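Local coordinates for protein naphthalene dioxygenase large subunit (Rhodococcus sp., PDB 2B1X) that serves as the large subunit of a Rieske-type non-heme iron oxygenase, carrying a [2Fe-2S] cluster and a separate mononuclear iron site, at residues 113-124 / 131-142. Sequence-based numbering, arbitrary orientation.
Sequences WTYSNTGSLVGV and YGNQLKKSDWNL. With FES (Fe2/s2 (inorganic) cluster), chain H.
Leu142 lies over one face of the Tyr115 ring. Its CD2 sits 3.5 Å from the ring centroid, only 9° off the normal, a CH-pi contact. On the opposite face Leu121 CD1 lies toward the rim, so the phenol has a leucine on each side. With chi1 at -179° the Leu121 side chain extends away from its own N, and CD2 comes 3.9 Å from Trp140 CB. The Trp140 carbonyl O meets the Tyr115 ring edge; it is buried without a hydrogen-bond partner.

One backbone bond and one bond to a side chain tie the segments here. Leu142 N donates to Gly119 O (2.9 Å), in the carbonyl plane. Asn141 OD1 accepts from Leu121 N at 3.0 Å, with the donor 44° above the amide carbonyl plane.

Farther along, Tyr131 OH comes to the edge of the Trp113 indole, 3.4 Å from CZ2. Val124 packs CG1 on Tyr131 and CG2 on Leu135. The side toward solvent is looser: Val122 is exposed and a water bridges Asn141 OD1 and Leu121 O. Lys137 borders it, its methylenes still packed on Leu121 and Val124.

The loop 131-142 thus packs along the hairpin of strands 114-116 and 121-123 in the Rieske domain. Trp113 borders the [2Fe-2S] cluster and stacks on His90, while Tyr115 OH bonds to Arg89 N. Tyr215 of a second subunit packs on Val124. Strand 105-107 pairs with 114-116 and completes the three-stranded sheet.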
loop_
_atom_site.group_PDB
_atom_site.type_symbol
_atom_site.label_atom_id
_atom_site.label_comp_id
_atom_site.label_asym_id
_atom_site.label_seq_id
_atom_site.Cartn_x
_atom_site.Cartn_y
_atom_site.Cartn_z
ATOM N N TRP A 113 7.849 -14.360 30.398
ATOM C CA TRP A 113 7.720 -15.808 30.474
ATOM C C TRP A 113 8.871 -16.364 29.646
ATOM O O TRP A 113 9.180 -15.837 28.578
ATOM C CB TRP A 113 6.392 -16.257 29.870
ATOM C CG TRP A 113 5.164 -16.026 30.795
ATOM C CD1 TRP A 113 5.052 -15.128 31.802
ATOM C CD2 TRP A 113 3.919 -16.734 30.751
ATOM N NE1 TRP A 113 3.812 -15.218 32.388
ATOM C CE2 TRP A 113 3.108 -16.218 31.774
ATOM C CE3 TRP A 113 3.424 -17.795 29.972
ATOM C CZ2 TRP A 113 1.816 -16.682 32.008
ATOM C CZ3 TRP A 113 2.140 -18.255 30.206
ATOM C CH2 TRP A 113 1.355 -17.708 31.217
ATOM N N THR A 114 9.511 -17.401 30.168
ATOM C CA THR A 114 10.749 -17.911 29.585
ATOM C C THR A 114 10.571 -19.371 29.239
ATOM O O THR A 114 10.169 -20.173 30.101
ATOM C CB THR A 114 11.882 -17.741 30.628
ATOM O OG1 THR A 114 11.997 -16.340 30.946
ATOM C CG2 THR A 114 13.256 -18.113 30.039
ATOM N N TYR A 115 10.921 -19.710 27.997
ATOM C CA TYR A 115 10.758 -21.049 27.466
ATOM C C TYR A 115 12.108 -21.661 27.112
ATOM O O TYR A 115 12.958 -20.998 26.512
ATOM C CB TYR A 115 9.842 -21.047 26.231
ATOM C CG TYR A 115 8.453 -20.392 26.436
ATOM C CD1 TYR A 115 8.287 -19.016 26.308
ATOM C CD2 TYR A 115 7.318 -21.166 26.702
ATOM C CE1 TYR A 115 7.016 -18.429 26.472
ATOM C CE2 TYR A 115 6.068 -20.612 26.834
ATOM C CZ TYR A 115 5.915 -19.239 26.731
ATOM O OH TYR A 115 4.669 -18.678 26.874
ATOM N N SER A 116 12.319 -22.918 27.501
ATOM C CA SER A 116 13.404 -23.712 26.893
ATOM C C SER A 116 13.204 -23.830 25.396
ATOM O O SER A 116 12.067 -23.781 24.918
ATOM C CB SER A 116 13.430 -25.104 27.519
ATOM O OG SER A 116 14.495 -25.866 27.014
ATOM N N ASN A 117 14.293 -24.038 24.639
ATOM C CA ASN A 117 14.151 -24.340 23.208
ATOM C C ASN A 117 13.504 -25.715 22.975
ATOM O O ASN A 117 13.119 -26.077 21.867
ATOM C CB ASN A 117 15.483 -24.189 22.444
ATOM C CG ASN A 117 16.599 -24.986 23.045
ATOM O OD1 ASN A 117 16.385 -25.940 23.807
ATOM N ND2 ASN A 117 17.825 -24.601 22.703
ATOM N N THR A 118 13.379 -26.450 24.061
ATOM C CA THR A 118 12.544 -27.637 24.160
ATOM C C THR A 118 11.034 -27.292 23.953
ATOM O O THR A 118 10.208 -28.136 23.559
ATOM C CB THR A 118 12.773 -28.111 25.616
ATOM O OG1 THR A 118 13.572 -29.296 25.659
ATOM C CG2 THR A 118 11.497 -28.410 26.303
ATOM N N GLY A 119 10.675 -26.048 24.258
ATOM C CA GLY A 119 9.266 -25.619 24.257
ATOM C C GLY A 119 8.663 -25.466 25.653
ATOM O O GLY A 119 7.611 -24.831 25.825
ATOM N N SER A 120 9.305 -26.058 26.660
ATOM C CA SER A 120 8.779 -26.016 28.029
ATOM C C SER A 120 8.858 -24.616 28.623
ATOM O O SER A 120 9.909 -23.958 28.538
ATOM C CB SER A 120 9.541 -26.979 28.951
ATOM O OG SER A 120 9.341 -28.323 28.547
ATOM N N LEU A 121 7.732 -24.170 29.196
ATOM C CA LEU A 121 7.695 -22.992 30.010
ATOM C C LEU A 121 8.471 -23.289 31.302
ATOM O O LEU A 121 8.073 -24.157 32.091
ATOM C CB LEU A 121 6.238 -22.612 30.350
ATOM C CG LEU A 121 6.037 -21.337 31.202
ATOM C CD1 LEU A 121 6.735 -20.093 30.551
ATOM C CD2 LEU A 121 4.549 -21.075 31.407
ATOM N N VAL A 122 9.586 -22.600 31.513
ATOM C CA VAL A 122 10.474 -22.963 32.639
ATOM C C VAL A 122 10.585 -21.821 33.623
ATOM O O VAL A 122 11.051 -22.012 34.754
ATOM C CB VAL A 122 11.925 -23.370 32.177
ATOM C CG1 VAL A 122 11.923 -24.660 31.356
ATOM C CG2 VAL A 122 12.589 -22.231 31.384
ATOM N N GLY A 123 10.170 -20.625 33.199
ATOM C CA GLY A 123 10.217 -19.462 34.075
ATOM C C GLY A 123 9.093 -18.453 33.917
ATOM O O GLY A 123 8.797 -17.994 32.814
ATOM N N VAL A 124 8.440 -18.136 35.030
ATOM C CA VAL A 124 7.395 -17.122 35.074
ATOM C C VAL A 124 7.753 -16.061 36.129
ATOM O O VAL A 124 7.879 -16.386 37.342
ATOM C CB VAL A 124 6.009 -17.792 35.331
ATOM C CG1 VAL A 124 4.912 -16.783 35.654
ATOM C CG2 VAL A 124 5.591 -18.683 34.102
ATOM N N TYR A 131 1.001 -15.115 40.806
ATOM C CA TYR A 131 0.244 -16.352 40.546
ATOM C C TYR A 131 0.009 -17.242 41.773
ATOM O O TYR A 131 -0.716 -18.252 41.691
ATOM C CB TYR A 131 0.881 -17.165 39.393
ATOM C CG TYR A 131 0.826 -16.457 38.047
ATOM C CD1 TYR A 131 1.841 -15.583 37.656
ATOM C CD2 TYR A 131 -0.242 -16.662 37.175
ATOM C CE1 TYR A 131 1.785 -14.918 36.426
ATOM C CE2 TYR A 131 -0.308 -16.000 35.944
ATOM C CZ TYR A 131 0.706 -15.133 35.589
ATOM O OH TYR A 131 0.660 -14.498 34.391
ATOM N N GLY A 132 0.627 -16.897 42.896
ATOM C CA GLY A 132 0.482 -17.690 44.106
ATOM C C GLY A 132 0.860 -19.150 43.888
ATOM O O GLY A 132 0.273 -20.050 44.501
ATOM N N ASN A 133 1.821 -19.373 43.000
ATOM C CA ASN A 133 2.276 -20.721 42.619
ATOM C C ASN A 133 1.159 -21.659 42.104
ATOM O O ASN A 133 1.277 -22.904 42.165
ATOM C CB ASN A 133 3.075 -21.363 43.775
ATOM C CG ASN A 133 4.409 -20.649 44.034
ATOM O OD1 ASN A 133 4.784 -20.427 45.187
ATOM N ND2 ASN A 133 5.130 -20.300 42.956
ATOM N N GLN A 134 0.081 -21.069 41.579
ATOM C CA GLN A 134 -1.054 -21.847 41.081
ATOM C C GLN A 134 -1.002 -22.088 39.565
ATOM O O GLN A 134 -1.811 -22.847 39.043
ATOM C CB GLN A 134 -2.395 -21.192 41.416
ATOM C CG GLN A 134 -2.654 -20.955 42.882
ATOM C CD GLN A 134 -2.647 -22.247 43.677
ATOM O OE1 GLN A 134 -3.513 -23.096 43.475
ATOM N NE2 GLN A 134 -1.677 -22.401 44.588
ATOM N N LEU A 135 -0.077 -21.442 38.878
ATOM C CA LEU A 135 0.062 -21.639 37.439
ATOM C C LEU A 135 0.828 -22.921 37.132
ATOM O O LEU A 135 1.983 -23.086 37.530
ATOM C CB LEU A 135 0.718 -20.435 36.782
ATOM C CG LEU A 135 0.791 -20.427 35.263
ATOM C CD1 LEU A 135 -0.529 -20.025 34.621
ATOM C CD2 LEU A 135 1.910 -19.502 34.834
ATOM N N LYS A 136 0.163 -23.837 36.444
ATOM C CA LYS A 136 0.793 -25.080 36.029
ATOM C C LYS A 136 1.584 -24.852 34.750
ATOM O O LYS A 136 1.018 -24.806 33.640
ATOM C CB LYS A 136 -0.247 -26.161 35.804
ATOM C CG LYS A 136 0.373 -27.559 35.657
ATOM C CD LYS A 136 -0.693 -28.596 35.711
ATOM C CE LYS A 136 -0.227 -29.869 35.039
ATOM N NZ LYS A 136 0.683 -30.624 35.935
ATOM N N LYS A 137 2.894 -24.705 34.903
ATOM C CA LYS A 137 3.750 -24.363 33.764
ATOM C C LYS A 137 3.627 -25.308 32.579
ATOM O O LYS A 137 3.582 -24.851 31.421
ATOM C CB LYS A 137 5.199 -24.184 34.207
ATOM C CG LYS A 137 5.375 -22.974 35.115
ATOM C CD LYS A 137 6.764 -22.357 34.989
ATOM C CE LYS A 137 7.770 -23.159 35.788
ATOM N NZ LYS A 137 7.484 -23.032 37.261
ATOM N N SER A 138 3.542 -26.613 32.854
ATOM C CA SER A 138 3.481 -27.614 31.773
ATOM C C SER A 138 2.181 -27.559 30.949
ATOM O O SER A 138 2.102 -28.151 29.880
ATOM C CB SER A 138 3.768 -29.055 32.267
ATOM O OG SER A 138 3.010 -29.392 33.416
ATOM N N ASP A 139 1.160 -26.881 31.461
ATOM C CA ASP A 139 -0.035 -26.588 30.660
ATOM C C ASP A 139 0.142 -25.420 29.684
ATOM O O ASP A 139 -0.685 -25.211 28.802
ATOM C CB ASP A 139 -1.242 -26.319 31.543
ATOM C CG ASP A 139 -1.823 -27.594 32.127
ATOM O OD1 ASP A 139 -2.700 -27.516 33.025
ATOM O OD2 ASP A 139 -1.460 -28.715 31.745
ATOM N N TRP A 140 1.223 -24.669 29.842
ATOM C CA TRP A 140 1.453 -23.493 29.006
ATOM C C TRP A 140 2.799 -23.475 28.292
ATOM O O TRP A 140 3.413 -22.401 28.150
ATOM C CB TRP A 140 1.216 -22.222 29.827
ATOM C CG TRP A 140 -0.140 -22.321 30.490
ATOM C CD1 TRP A 140 -0.398 -22.763 31.743
ATOM C CD2 TRP A 140 -1.419 -22.059 29.886
ATOM N NE1 TRP A 140 -1.751 -22.785 31.972
ATOM C CE2 TRP A 140 -2.405 -22.380 30.844
ATOM C CE3 TRP A 140 -1.832 -21.627 28.615
ATOM C CZ2 TRP A 140 -3.769 -22.222 30.602
ATOM C CZ3 TRP A 140 -3.200 -21.461 28.375
ATOM C CH2 TRP A 140 -4.144 -21.755 29.362
ATOM N N ASN A 141 3.214 -24.646 27.794
ATOM C CA ASN A 141 4.378 -24.770 26.915
ATOM C C ASN A 141 4.042 -24.143 25.566
ATOM O O ASN A 141 2.866 -23.966 25.244
ATOM C CB ASN A 141 4.773 -26.249 26.727
ATOM C CG ASN A 141 5.221 -26.908 28.050
ATOM O OD1 ASN A 141 5.528 -26.209 29.029
ATOM N ND2 ASN A 141 5.268 -28.254 28.072
ATOM N N LEU A 142 5.060 -23.816 24.780
ATOM C CA LEU A 142 4.822 -23.335 23.417
ATOM C C LEU A 142 4.059 -24.419 22.669
ATOM O O LEU A 142 4.338 -25.634 22.837
ATOM C CB LEU A 142 6.163 -23.043 22.710
ATOM C CG LEU A 142 6.984 -21.868 23.269
ATOM C CD1 LEU A 142 8.327 -21.732 22.519
ATOM C CD2 LEU A 142 6.214 -20.544 23.244
HETATM FE FE1 FES H . 2.927 -11.951 28.511
HETATM FE FE2 FES H . 4.540 -13.262 26.702
HETATM S S1 FES H . 4.909 -12.943 28.869
HETATM S S2 FES H . 2.668 -12.098 26.305
HETATM O O HOH W 1 6.959 -26.579 31.604
#